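PDB 6UI5: 2-polyprenyl-6-methoxyphenol hydroxylase-like FAD-dependent oxidoreductase from Streptomyces sp. NRRL 11266, which binds flavin-adenine dinucleotide and belongs to the aromatic-ring hydroxylase family, with a Rossmann-type FAD-binding domain and a thioredoxin-like C-terminal region. Local coordinates for residues Q442-W447 with T489-W494; V386-E391 with R401-R406; R24-V29 with A313-W318; P408-K413 with P460-T465; L467-P470 with V474-H477. All blocks are in the same frame, centred on the assembly; numbering follows the deposited sequence.

Overall arrangement
Contact 3 comes first along the chain and lies in the FAD-binding domain, where the end of helix 295-316 meets the turn between helix 12-22 and strand 28-31. The other four cluster on the C-terminal, thioredoxin-like side of the molecule. Contact 5 is the hairpin of strands 465-468 and 474-477; its centre is about 8 Å from that of contact 2, about 10 Å from contact 1 and about 13 Å from contact 4. Helix 484-495 brings contacts 1, 2 and 5 together. Of these four, contact 2 closes first, the segments of contacts 4 and 1 then alternate, and contact 5 falls between those of contact 1. Contact 3 touches contacts 1 and 5 through W318 and R24, joining the two parts of the protein.

Contact 1 (Q442-W447 with T489-W494); sequences QEESGW and TALRTW
W447 lays its indole over L491 of helix 484-495, and this apolar overlap is the heart of the contact. L491 CB sits above the five-membered ring of W447, 3.7 Å from its centroid and 13° off the ring normal, a CH-pi contact over the face. One branch of the leucine extends the cover: L491 CD1 comes within 3.8 Å of W447 CE3. That same methyl reaches E444 as well, lying 4.1 Å from E444 CB. The indole is brought over the helix by chi1 of -64°, which puts W447 CG opposite its own carbonyl carbon.

The second kind of contact is with the extended arginine one residue on. R492 CG packs 3.7 Å from W447 CZ2, and farther out W447 CH2 stands over a face of the guanidinium. The two planes are 89° apart, a perpendicular arrangement that does not place the charge over the indole.

Polar groups are satisfied mostly beyond the pair. W447 NE1 passes 3.4 Å from L491 O at an angle too poor for a bond; it donates to G496 O just past the helix, which fixes the rotation of the ring. E444 OE2 makes a salt bridge to R488 and accepts a hydrogen bond from Q484, both one or two turns back on the helix.

Segment 442-447 is thus part of the loop linking strands 430-434 and 451-455, folded against one flank of helix 484-495. Here W447 also touches F495 and P498, E444 meets L487, and L491 reaches V451 on the neighbouring strand.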
# COMPACT_ATOMS: atom_id res chain seq x y z
N GLN A 442 38.24 -11.15 20.84
CA GLN A 442 39.47 -11.67 20.24
C GLN A 442 39.55 -11.12 18.83
O GLN A 442 38.74 -11.49 17.97
CB GLN A 442 39.49 -13.20 20.24
CG GLN A 442 40.68 -13.80 19.46
CD GLN A 442 40.37 -15.18 18.89
OE1 GLN A 442 40.73 -15.49 17.76
NE2 GLN A 442 39.69 -16.01 19.69
N GLU A 443 40.50 -10.23 18.58
CA GLU A 443 40.60 -9.63 17.26
C GLU A 443 41.38 -10.55 16.32
O GLU A 443 42.45 -11.06 16.68
CB GLU A 443 41.24 -8.25 17.33
CG GLU A 443 42.60 -8.17 17.96
CD GLU A 443 43.31 -6.90 17.58
OE1 GLU A 443 43.31 -6.57 16.36
OE2 GLU A 443 43.85 -6.21 18.48
N GLU A 444 40.84 -10.76 15.13
CA GLU A 444 41.51 -11.60 14.15
C GLU A 444 42.62 -10.75 13.53
O GLU A 444 42.39 -9.95 12.62
CB GLU A 444 40.53 -12.13 13.12
CG GLU A 444 39.41 -12.97 13.71
CD GLU A 444 39.89 -14.32 14.31
OE1 GLU A 444 40.93 -14.84 13.86
OE2 GLU A 444 39.23 -14.85 15.23
N SER A 445 43.84 -10.93 14.04
CA SER A 445 45.00 -10.16 13.61
C SER A 445 45.27 -10.29 12.12
O SER A 445 46.13 -9.57 11.60
CB SER A 445 46.25 -10.61 14.37
OG SER A 445 46.66 -11.91 13.95
N GLY A 446 44.63 -11.21 11.43
CA GLY A 446 44.91 -11.32 10.02
C GLY A 446 44.46 -10.02 9.40
O GLY A 446 45.24 -9.29 8.79
N TRP A 447 43.20 -9.68 9.61
CA TRP A 447 42.65 -8.52 8.96
C TRP A 447 43.04 -7.20 9.65
O TRP A 447 42.51 -6.15 9.27
CB TRP A 447 41.14 -8.69 8.88
CG TRP A 447 40.78 -9.86 8.01
CD1 TRP A 447 40.46 -9.82 6.68
CD2 TRP A 447 40.72 -11.24 8.39
NE1 TRP A 447 40.20 -11.09 6.22
CE2 TRP A 447 40.35 -11.98 7.25
CE3 TRP A 447 40.96 -11.93 9.60
CZ2 TRP A 447 40.20 -13.37 7.27
CZ3 TRP A 447 40.81 -13.31 9.62
CH2 TRP A 447 40.43 -14.02 8.47
N THR A 489 34.21 -15.70 8.86
CA THR A 489 33.59 -15.85 7.55
C THR A 489 33.29 -14.48 6.95
O THR A 489 33.73 -14.15 5.84
CB THR A 489 32.33 -16.71 7.68
OG1 THR A 489 32.69 -18.07 8.03
CG2 THR A 489 31.53 -16.70 6.36
N ALA A 490 32.60 -13.64 7.72
CA ALA A 490 32.33 -12.26 7.35
C ALA A 490 33.60 -11.54 6.91
O ALA A 490 33.60 -10.79 5.93
CB ALA A 490 31.69 -11.56 8.55
N LEU A 491 34.71 -11.75 7.62
CA LEU A 491 35.93 -11.06 7.26
C LEU A 491 36.48 -11.55 5.92
O LEU A 491 37.01 -10.74 5.14
CB LEU A 491 36.97 -11.23 8.36
CG LEU A 491 36.65 -10.36 9.57
CD1 LEU A 491 37.47 -10.85 10.74
CD2 LEU A 491 36.92 -8.85 9.27
N ARG A 492 36.36 -12.86 5.65
CA ARG A 492 36.84 -13.35 4.36
C ARG A 492 35.97 -12.84 3.21
O ARG A 492 36.49 -12.53 2.13
CB ARG A 492 36.88 -14.87 4.34
CG ARG A 492 37.94 -15.43 5.27
CD ARG A 492 37.81 -16.95 5.48
NE ARG A 492 38.76 -17.42 6.48
CZ ARG A 492 40.07 -17.58 6.26
NH1 ARG A 492 40.58 -17.31 5.06
NH2 ARG A 492 40.86 -18.00 7.24
N THR A 493 34.65 -12.73 3.42
CA THR A 493 33.81 -12.45 2.28
C THR A 493 33.84 -10.96 1.93
O THR A 493 33.75 -10.62 0.75
CB THR A 493 32.37 -12.95 2.51
OG1 THR A 493 31.58 -11.97 3.19
CG2 THR A 493 32.35 -14.27 3.30
N TRP A 494 34.03 -10.08 2.92
CA TRP A 494 34.03 -8.64 2.71
C TRP A 494 35.42 -8.04 2.66
O TRP A 494 35.64 -7.09 1.90
CB TRP A 494 33.21 -7.94 3.80
CG TRP A 494 31.78 -8.26 3.67
CD1 TRP A 494 31.00 -8.86 4.60
CD2 TRP A 494 30.94 -8.01 2.54
NE1 TRP A 494 29.71 -9.01 4.12
CE2 TRP A 494 29.65 -8.50 2.85
CE3 TRP A 494 31.14 -7.40 1.29
CZ2 TRP A 494 28.57 -8.42 1.96
CZ3 TRP A 494 30.07 -7.32 0.40
CH2 TRP A 494 28.81 -7.83 0.74

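Contact 2 (V386-E391 with R401-R406); sequences VPIAYE and RLLGRR
L403 meets I388 through one methyl, with L403 CD2 3.6 Å from I388 CG2. It is the second residue of a type II beta turn running from L402 to R405 and closed by R405 N on L402 O at 3.2 Å.

G404 follows in the third place, with the positive phi (75°) that this turn requires. Its backbone lies under the isoleucine: I388 CG1 is 3.7 Å from G404 CA. The isoleucine chi1 of -61° sends CG1 to the glycine and leaves CG2 for the leucine. G404 also trades backbone contacts with V386. V386 N donates to G404 O at 2.7 Å, nearly straight at 160°. In return G404 CA makes a CA-H...O contact of 3.2 Å with V386 O.

The CB of R405 points away from segment 386-391; R405 and R401 both make salt bridges to E377. R406 makes its own salt bridge to E52.

Both pieces belong to the loop between helix 369-379 and strand 411-414. Segment 401-406 lies against the edge strand 474-477, where G404 and R405 bond to V474, while segment 386-391 reaches that strand through Y390 OH on A475 O. Helix 484-495 borders the latter segment, W494 touching I388 and T489, A490 and T493 packing on Y390.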
# COMPACT_ATOMS: atom_id res chain seq x y z
N VAL A 386 21.33 -3.89 3.74
CA VAL A 386 22.13 -4.66 2.79
C VAL A 386 22.01 -6.14 3.14
O VAL A 386 22.19 -6.51 4.31
CB VAL A 386 23.59 -4.20 2.83
CG1 VAL A 386 24.53 -5.28 2.27
CG2 VAL A 386 23.76 -2.84 2.10
N PRO A 387 21.69 -7.01 2.18
CA PRO A 387 21.47 -8.42 2.52
C PRO A 387 22.78 -9.08 2.96
O PRO A 387 23.80 -9.02 2.27
CB PRO A 387 20.93 -9.02 1.22
CG PRO A 387 21.41 -8.10 0.13
CD PRO A 387 21.50 -6.73 0.74
N ILE A 388 22.75 -9.70 4.14
CA ILE A 388 23.93 -10.31 4.73
C ILE A 388 23.63 -11.79 4.93
O ILE A 388 22.73 -12.14 5.71
CB ILE A 388 24.32 -9.65 6.07
CG1 ILE A 388 24.65 -8.16 5.90
CG2 ILE A 388 25.47 -10.42 6.75
CD1 ILE A 388 26.04 -7.87 5.39
N ALA A 389 24.35 -12.65 4.22
CA ALA A 389 24.26 -14.09 4.42
C ALA A 389 25.61 -14.72 4.10
O ALA A 389 26.38 -14.19 3.30
CB ALA A 389 23.18 -14.73 3.56
N TYR A 390 25.89 -15.85 4.72
CA TYR A 390 27.16 -16.53 4.54
C TYR A 390 26.91 -18.01 4.35
O TYR A 390 25.92 -18.56 4.86
CB TYR A 390 28.10 -16.29 5.74
CG TYR A 390 28.36 -14.83 6.01
CD1 TYR A 390 29.16 -14.09 5.16
CD2 TYR A 390 27.79 -14.19 7.11
CE1 TYR A 390 29.39 -12.76 5.39
CE2 TYR A 390 28.02 -12.86 7.36
CZ TYR A 390 28.83 -12.14 6.48
OH TYR A 390 29.10 -10.79 6.67
N GLU A 391 27.79 -18.66 3.59
CA GLU A 391 27.65 -20.10 3.41
C GLU A 391 27.84 -20.81 4.74
O GLU A 391 28.70 -20.43 5.54
CB GLU A 391 28.65 -20.62 2.37
CG GLU A 391 28.11 -20.81 0.94
CD GLU A 391 26.67 -21.37 0.87
OE1 GLU A 391 26.23 -22.12 1.76
OE2 GLU A 391 25.95 -21.04 -0.11
N ARG A 401 17.48 -6.01 13.40
CA ARG A 401 17.39 -4.64 12.91
C ARG A 401 18.75 -3.98 12.75
O ARG A 401 18.82 -2.78 12.44
CB ARG A 401 16.51 -3.82 13.85
CG ARG A 401 15.02 -4.10 13.64
CD ARG A 401 14.47 -3.21 12.55
NE ARG A 401 13.72 -3.90 11.50
CZ ARG A 401 13.43 -3.35 10.32
NH1 ARG A 401 12.75 -4.03 9.40
NH2 ARG A 401 13.82 -2.10 10.05
N LEU A 402 19.83 -4.71 12.99
CA LEU A 402 21.17 -4.15 12.91
C LEU A 402 21.98 -4.66 11.73
O LEU A 402 22.72 -3.87 11.12
CB LEU A 402 21.93 -4.42 14.22
CG LEU A 402 21.28 -3.82 15.48
CD1 LEU A 402 22.02 -4.21 16.74
CD2 LEU A 402 21.14 -2.29 15.40
N LEU A 403 21.87 -5.95 11.40
CA LEU A 403 22.63 -6.51 10.29
C LEU A 403 22.30 -5.80 8.98
O LEU A 403 21.13 -5.54 8.68
CB LEU A 403 22.37 -8.00 10.12
CG LEU A 403 23.40 -8.98 10.69
CD1 LEU A 403 22.86 -10.39 10.60
CD2 LEU A 403 24.74 -8.90 9.98
N GLY A 404 23.34 -5.50 8.22
CA GLY A 404 23.19 -4.87 6.93
C GLY A 404 22.85 -3.40 6.98
O GLY A 404 22.40 -2.86 5.97
N ARG A 405 23.00 -2.76 8.15
CA ARG A 405 22.64 -1.35 8.31
C ARG A 405 23.69 -0.60 9.10
O ARG A 405 24.42 -1.18 9.91
CB ARG A 405 21.30 -1.17 9.01
CG ARG A 405 20.27 -1.86 8.18
CD ARG A 405 18.89 -1.42 8.38
NE ARG A 405 18.10 -2.63 8.57
CZ ARG A 405 16.78 -2.67 8.55
NH1 ARG A 405 16.14 -3.84 8.74
NH2 ARG A 405 16.09 -1.56 8.31
N ARG A 406 23.76 0.69 8.85
CA ARG A 406 24.60 1.55 9.67
C ARG A 406 23.94 1.70 11.04
O ARG A 406 22.72 1.79 11.17
CB ARG A 406 24.81 2.92 8.99
CG ARG A 406 25.73 2.88 7.72
CD ARG A 406 25.70 4.22 6.97
NE ARG A 406 24.37 4.75 7.16
CZ ARG A 406 23.42 4.70 6.25
NH1 ARG A 406 23.69 4.19 5.05
NH2 ARG A 406 22.21 5.18 6.54

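Contact 3 (R24-V29 with A313-W318); sequences RDVPAV and AEVHGW. Unlike the reference sequence in segment 313-318: E314 (reference Asp).
V26 rests one methyl on the last turn of helix 295-316, with V26 CG2 4.1 Å from V315 CB and 4.2 Å from V315 CG2. The same methyl also lies 4.1 Å from H316 NE2, so it fills the corner between two successive side chains of the helix. A312, one turn back, touches V26 too and continues this apolar patch.

The polar half is a single hydrogen bond. H316 NE2 donates to R24 O over 3.1 Å, with the oxygen in the plane of the imidazole and the donor in the carbonyl plane. The bond is bent at the hydrogen, 140°. A chi1 of -62° places H316 CG beside its backbone N, and from there the ring reaches across to the carbonyl.

The C-terminal ends of two helices come together here. Helix 12-22 is closed by a Schellman motif with D25 at positive phi, and helix 295-316 by another with G317 in that role, where G317 N bonds to E314 O at 3.0 Å and W318 N more weakly to A313 O. In this Rossmann-type domain segment 24-29 then enters strand 28-31 of the parallel sheet. R24 sends its guanidinium elsewhere, to E20 and to G428 O.

The chemistry asks that H316 carry a proton on NE2, which either the neutral ring or the imidazolium can supply. D25 OD2 stands 6.6 Å from H316 NE2 and a helix C-terminus adjoins the ring, so both may tilt the balance somewhat toward the charged form, although H316 is exposed and water would damp the effect.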
# COMPACT_ATOMS: atom_id res chain seq x y z
N ARG A 24 41.61 6.94 0.41
CA ARG A 24 42.30 5.66 0.39
C ARG A 24 43.47 5.64 -0.59
O ARG A 24 43.88 4.57 -1.05
CB ARG A 24 41.29 4.53 0.10
CG ARG A 24 40.02 4.59 1.01
CD ARG A 24 39.09 3.37 0.85
NE ARG A 24 38.13 3.31 1.95
CZ ARG A 24 37.00 4.01 1.98
NH1 ARG A 24 36.72 4.82 0.96
NH2 ARG A 24 36.14 3.90 3.00
N ASP A 25 44.01 6.81 -0.94
CA ASP A 25 45.22 6.90 -1.76
C ASP A 25 45.05 6.21 -3.12
O ASP A 25 46.01 5.68 -3.69
CB ASP A 25 46.43 6.33 -1.01
CG ASP A 25 46.70 7.06 0.31
OD1 ASP A 25 46.13 8.15 0.54
OD2 ASP A 25 47.49 6.53 1.11
N VAL A 26 43.83 6.17 -3.64
CA VAL A 26 43.57 5.74 -5.01
C VAL A 26 43.59 6.99 -5.89
O VAL A 26 42.81 7.92 -5.62
CB VAL A 26 42.21 5.02 -5.14
CG1 VAL A 26 41.80 4.88 -6.60
CG2 VAL A 26 42.24 3.67 -4.46
N PRO A 27 44.42 7.05 -6.92
CA PRO A 27 44.49 8.27 -7.75
C PRO A 27 43.17 8.47 -8.48
O PRO A 27 42.73 7.61 -9.24
CB PRO A 27 45.64 7.97 -8.72
CG PRO A 27 45.62 6.48 -8.87
CD PRO A 27 45.16 5.93 -7.53
N ALA A 28 42.52 9.60 -8.22
CA ALA A 28 41.23 9.87 -8.84
C ALA A 28 41.25 11.19 -9.61
O ALA A 28 41.81 12.20 -9.15
CB ALA A 28 40.12 9.90 -7.80
N VAL A 29 40.63 11.19 -10.78
CA VAL A 29 40.47 12.42 -11.54
C VAL A 29 38.98 12.61 -11.78
O VAL A 29 38.32 11.75 -12.36
CB VAL A 29 41.26 12.39 -12.85
CG1 VAL A 29 40.70 13.42 -13.82
CG2 VAL A 29 42.72 12.67 -12.55
N ALA A 313 39.53 -1.33 -2.62
CA ALA A 313 39.98 -2.68 -2.31
C ALA A 313 40.50 -3.39 -3.55
O ALA A 313 41.54 -4.06 -3.49
CB ALA A 313 38.84 -3.49 -1.67
N GLU A 314 39.79 -3.28 -4.67
CA GLU A 314 40.27 -3.93 -5.88
C GLU A 314 41.60 -3.35 -6.32
O GLU A 314 42.53 -4.09 -6.67
CB GLU A 314 39.25 -3.80 -7.00
CG GLU A 314 39.76 -4.39 -8.29
CD GLU A 314 39.69 -5.89 -8.32
OE1 GLU A 314 40.51 -6.50 -9.05
OE2 GLU A 314 38.83 -6.46 -7.61
N VAL A 315 41.73 -2.03 -6.29
CA VAL A 315 43.02 -1.41 -6.58
C VAL A 315 44.09 -2.00 -5.67
O VAL A 315 45.16 -2.45 -6.12
CB VAL A 315 42.93 0.12 -6.44
CG1 VAL A 315 44.27 0.74 -6.69
CG2 VAL A 315 41.86 0.69 -7.38
N HIS A 316 43.80 -2.04 -4.37
CA HIS A 316 44.85 -2.51 -3.47
C HIS A 316 45.04 -4.02 -3.55
O HIS A 316 45.98 -4.53 -2.94
CB HIS A 316 44.54 -2.06 -2.04
CG HIS A 316 44.52 -0.57 -1.88
ND1 HIS A 316 45.50 0.26 -2.39
CD2 HIS A 316 43.62 0.25 -1.29
CE1 HIS A 316 45.21 1.51 -2.11
NE2 HIS A 316 44.07 1.54 -1.44
N GLY A 317 44.21 -4.74 -4.30
CA GLY A 317 44.45 -6.14 -4.57
C GLY A 317 43.93 -7.11 -3.53
O GLY A 317 44.13 -8.32 -3.67
N TRP A 318 43.25 -6.63 -2.49
CA TRP A 318 42.74 -7.52 -1.48
C TRP A 318 41.24 -7.75 -1.57
O TRP A 318 40.70 -8.55 -0.81
CB TRP A 318 43.10 -7.01 -0.08
CG TRP A 318 42.58 -5.68 0.36
CD1 TRP A 318 43.29 -4.51 0.49
CD2 TRP A 318 41.24 -5.37 0.80
NE1 TRP A 318 42.48 -3.50 0.95
CE2 TRP A 318 41.22 -4.01 1.15
CE3 TRP A 318 40.07 -6.11 0.90
CZ2 TRP A 318 40.07 -3.38 1.62
CZ3 TRP A 318 38.91 -5.47 1.35
CH2 TRP A 318 38.93 -4.12 1.71

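Contact 4 (P408-K413 with P460-T465); sequences PKVQIK and PDLPGT
P408 and L462 have their CA atoms 9.4 Å apart, and those of V410 and P460 are separated by 9.2 Å, so the two backbones stay well clear of each other with no hydrogen bond between them and side chains span the gap. L462 does most of the spanning, with one branch for each partner. Its CD1 meets V410 CG2 at 4.0 Å, the two side chains reaching toward each other tip to tip. Its other methyl, L462 CD2, comes up to P408 CD at a loose 4.4 Å. The valine methyl that touches occupies the crowded position between backbone N and carbonyl carbon, because chi1 of -71° puts CG1 opposite the carbonyl. Only about 110 Å² is buried between the segments, in keeping with two thin, purely apolar touches.

An inverse gamma turn centred on K409 bends segment 408-413, and P408 and V410, on either side of the lysine in sequence, both point their CB toward segment 460-465. Segment 408-413 then enters strand 411-414, whose partner in a two-stranded antiparallel sheet is 417-420; I412 bonds there to M419. Across the contact, residues 460-464 belong to the connection from edge strand 451-455 to inner strand 465-468, two members of the four-stranded mixed sheet of this thioredoxin-like region.

L402 packs on L462 and P463 from the loop of contact 2, while R89 touches P408. Beyond the leucine, G464 bonds to L435 through the backbone and T465 OG1 to D478 OD2.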
# COMPACT_ATOMS: atom_id res chain seq x y z
N PRO A 408 22.78 3.03 14.89
CA PRO A 408 22.11 4.25 15.36
C PRO A 408 23.07 5.24 16.02
O PRO A 408 24.19 4.91 16.42
CB PRO A 408 21.09 3.73 16.38
CG PRO A 408 20.98 2.25 16.11
CD PRO A 408 22.31 1.82 15.59
N LYS A 409 22.58 6.48 16.15
CA LYS A 409 23.43 7.56 16.63
C LYS A 409 23.64 7.41 18.13
O LYS A 409 22.85 7.92 18.93
CB LYS A 409 22.83 8.93 16.28
CG LYS A 409 23.56 10.13 16.87
CD LYS A 409 23.19 11.45 16.20
CE LYS A 409 24.08 11.72 15.00
NZ LYS A 409 24.57 13.15 14.98
N VAL A 410 24.68 6.68 18.52
CA VAL A 410 24.93 6.45 19.93
C VAL A 410 26.34 6.92 20.23
O VAL A 410 27.22 6.88 19.37
CB VAL A 410 24.75 4.97 20.37
CG1 VAL A 410 23.28 4.57 20.37
CG2 VAL A 410 25.57 4.01 19.50
N GLN A 411 26.53 7.37 21.46
CA GLN A 411 27.87 7.61 21.98
C GLN A 411 28.59 6.29 22.22
O GLN A 411 28.02 5.34 22.74
CB GLN A 411 27.79 8.39 23.29
CG GLN A 411 27.44 9.83 23.11
CD GLN A 411 28.50 10.53 22.31
OE1 GLN A 411 28.41 10.59 21.08
NE2 GLN A 411 29.52 11.05 22.99
N ILE A 412 29.87 6.24 21.86
CA ILE A 412 30.72 5.18 22.35
C ILE A 412 31.92 5.80 23.03
O ILE A 412 32.59 6.67 22.46
CB ILE A 412 31.12 4.19 21.24
CG1 ILE A 412 31.97 4.85 20.20
CG2 ILE A 412 29.88 3.53 20.60
CD1 ILE A 412 33.37 4.52 20.38
N LYS A 413 32.20 5.37 24.26
CA LYS A 413 33.19 5.99 25.11
C LYS A 413 34.47 5.16 25.12
O LYS A 413 34.46 4.00 25.52
CB LYS A 413 32.64 6.17 26.52
CG LYS A 413 31.28 6.84 26.56
CD LYS A 413 30.74 6.83 27.98
CE LYS A 413 29.57 7.79 28.17
NZ LYS A 413 28.38 7.42 27.33
N PRO A 460 23.69 0.50 25.62
CA PRO A 460 22.36 -0.10 25.78
C PRO A 460 21.69 -0.36 24.44
O PRO A 460 21.66 0.51 23.56
CB PRO A 460 21.59 0.95 26.59
CG PRO A 460 22.66 1.73 27.30
CD PRO A 460 23.82 1.77 26.35
N ASP A 461 21.18 -1.58 24.28
CA ASP A 461 20.41 -2.05 23.14
C ASP A 461 21.27 -2.33 21.92
O ASP A 461 20.76 -2.37 20.81
CB ASP A 461 19.28 -1.10 22.79
CG ASP A 461 18.12 -1.23 23.75
OD1 ASP A 461 17.62 -2.37 23.93
OD2 ASP A 461 17.73 -0.20 24.35
N LEU A 462 22.57 -2.52 22.12
CA LEU A 462 23.49 -3.01 21.11
C LEU A 462 24.23 -4.22 21.65
O LEU A 462 24.52 -4.31 22.86
CB LEU A 462 24.51 -1.92 20.74
CG LEU A 462 24.04 -0.78 19.83
CD1 LEU A 462 25.24 0.03 19.40
CD2 LEU A 462 23.27 -1.30 18.61
N PRO A 463 24.56 -5.18 20.79
CA PRO A 463 25.32 -6.35 21.26
C PRO A 463 26.69 -5.97 21.79
O PRO A 463 27.07 -4.80 21.78
CB PRO A 463 25.45 -7.21 20.00
CG PRO A 463 25.39 -6.15 18.85
CD PRO A 463 24.31 -5.22 19.34
N GLY A 464 27.47 -6.98 22.21
CA GLY A 464 28.76 -6.73 22.80
C GLY A 464 29.87 -6.51 21.79
O GLY A 464 30.84 -5.81 22.09
N THR A 465 29.74 -7.09 20.59
CA THR A 465 30.75 -6.97 19.54
C THR A 465 30.05 -6.74 18.20
O THR A 465 28.93 -7.21 17.98
CB THR A 465 31.64 -8.25 19.50
OG1 THR A 465 31.77 -8.79 20.83
CG2 THR A 465 33.05 -7.95 18.93

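Contact 5 (L467-P470 with V474-H477); sequences LLRP and VAWH
L467 gives both its backbone polar groups to the strand facing it. L467 N donates to W476 O at 2.7 Å and 166°. L467 O accepts from A475 N at 2.9 Å, and V474 CA adds a weaker CA-H...O contact to the same oxygen. L467 pairs with W476 but L468 with V474, a shift of one that makes a beta bulge at A475.

Several other polar atoms are satisfied by residues beyond the two strands. The backbone of V474 bonds to G404 and R405, A475 O takes the hydroxyl of Y390, W476 NE1 bonds to G483 O, and H477 uses D400 and G479. R469 lays its CG 3.7 Å from A475 CB; a bend at chi3 (-42°) then turns the guanidinium toward salt bridges with E330 and with D471 of the connecting turn, and a cation-pi contact with W494.

L467 and W476 share one sheet face, L467 CB lying 4.0 Å from W476 CE3. On the opposite face L468 CD2 meets V474 CG2 at 3.7 Å.

The hairpin ends the mixed sheet, with 474-477 outermost and L468 bonded to V431 on strand 430-434. Helix 484-495 packs on the L467 and W476 face through L491 and L487, while L407 touches L468.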
# COMPACT_ATOMS: atom_id res chain seq x y z
N LEU A 467 31.03 -5.92 13.74
CA LEU A 467 31.97 -5.66 12.66
C LEU A 467 31.31 -4.75 11.63
O LEU A 467 30.23 -5.07 11.13
CB LEU A 467 32.44 -6.96 12.02
CG LEU A 467 33.35 -6.87 10.81
CD1 LEU A 467 34.82 -6.50 11.17
CD2 LEU A 467 33.26 -8.20 10.01
N LEU A 468 31.95 -3.62 11.34
CA LEU A 468 31.41 -2.67 10.36
C LEU A 468 32.24 -2.71 9.11
O LEU A 468 33.48 -2.65 9.17
CB LEU A 468 31.39 -1.25 10.91
CG LEU A 468 30.77 -1.09 12.30
CD1 LEU A 468 31.02 0.35 12.82
CD2 LEU A 468 29.28 -1.44 12.29
N ARG A 469 31.58 -2.86 7.97
CA ARG A 469 32.23 -2.63 6.70
C ARG A 469 32.58 -1.15 6.50
O ARG A 469 32.02 -0.27 7.16
CB ARG A 469 31.36 -3.10 5.55
CG ARG A 469 30.57 -4.39 5.84
CD ARG A 469 29.99 -4.87 4.54
NE ARG A 469 29.44 -3.75 3.74
CZ ARG A 469 28.64 -3.89 2.68
NH1 ARG A 469 28.29 -5.11 2.23
NH2 ARG A 469 28.21 -2.80 2.05
N PRO A 470 33.55 -0.86 5.62
CA PRO A 470 34.00 0.53 5.46
C PRO A 470 32.89 1.52 5.15
O PRO A 470 33.07 2.71 5.40
CB PRO A 470 35.02 0.44 4.32
CG PRO A 470 35.55 -0.95 4.40
CD PRO A 470 34.37 -1.80 4.82
N VAL A 474 26.71 -3.06 9.17
CA VAL A 474 27.00 -4.16 10.10
C VAL A 474 27.05 -5.47 9.33
O VAL A 474 26.01 -6.00 8.91
CB VAL A 474 25.95 -4.26 11.20
CG1 VAL A 474 26.23 -5.56 12.02
CG2 VAL A 474 25.97 -3.06 12.07
N ALA A 475 28.24 -6.05 9.19
CA ALA A 475 28.32 -7.35 8.55
C ALA A 475 28.31 -8.51 9.54
O ALA A 475 28.19 -9.66 9.12
CB ALA A 475 29.59 -7.43 7.68
N TRP A 476 28.41 -8.23 10.83
CA TRP A 476 28.50 -9.28 11.84
C TRP A 476 28.34 -8.65 13.22
O TRP A 476 28.83 -7.54 13.46
CB TRP A 476 29.84 -10.03 11.77
CG TRP A 476 30.12 -10.97 12.94
CD1 TRP A 476 29.94 -12.33 12.96
CD2 TRP A 476 30.66 -10.63 14.22
NE1 TRP A 476 30.33 -12.85 14.16
CE2 TRP A 476 30.77 -11.83 14.96
CE3 TRP A 476 31.07 -9.43 14.81
CZ2 TRP A 476 31.26 -11.86 16.27
CZ3 TRP A 476 31.55 -9.46 16.11
CH2 TRP A 476 31.64 -10.68 16.83
N HIS A 477 27.69 -9.38 14.10
CA HIS A 477 27.63 -9.03 15.51
C HIS A 477 27.28 -10.30 16.30
O HIS A 477 26.82 -11.29 15.73
CB HIS A 477 26.62 -7.91 15.73
CG HIS A 477 25.20 -8.35 15.61
ND1 HIS A 477 24.66 -9.34 16.40
CD2 HIS A 477 24.20 -7.93 14.79
CE1 HIS A 477 23.39 -9.52 16.08
NE2 HIS A 477 23.09 -8.67 15.11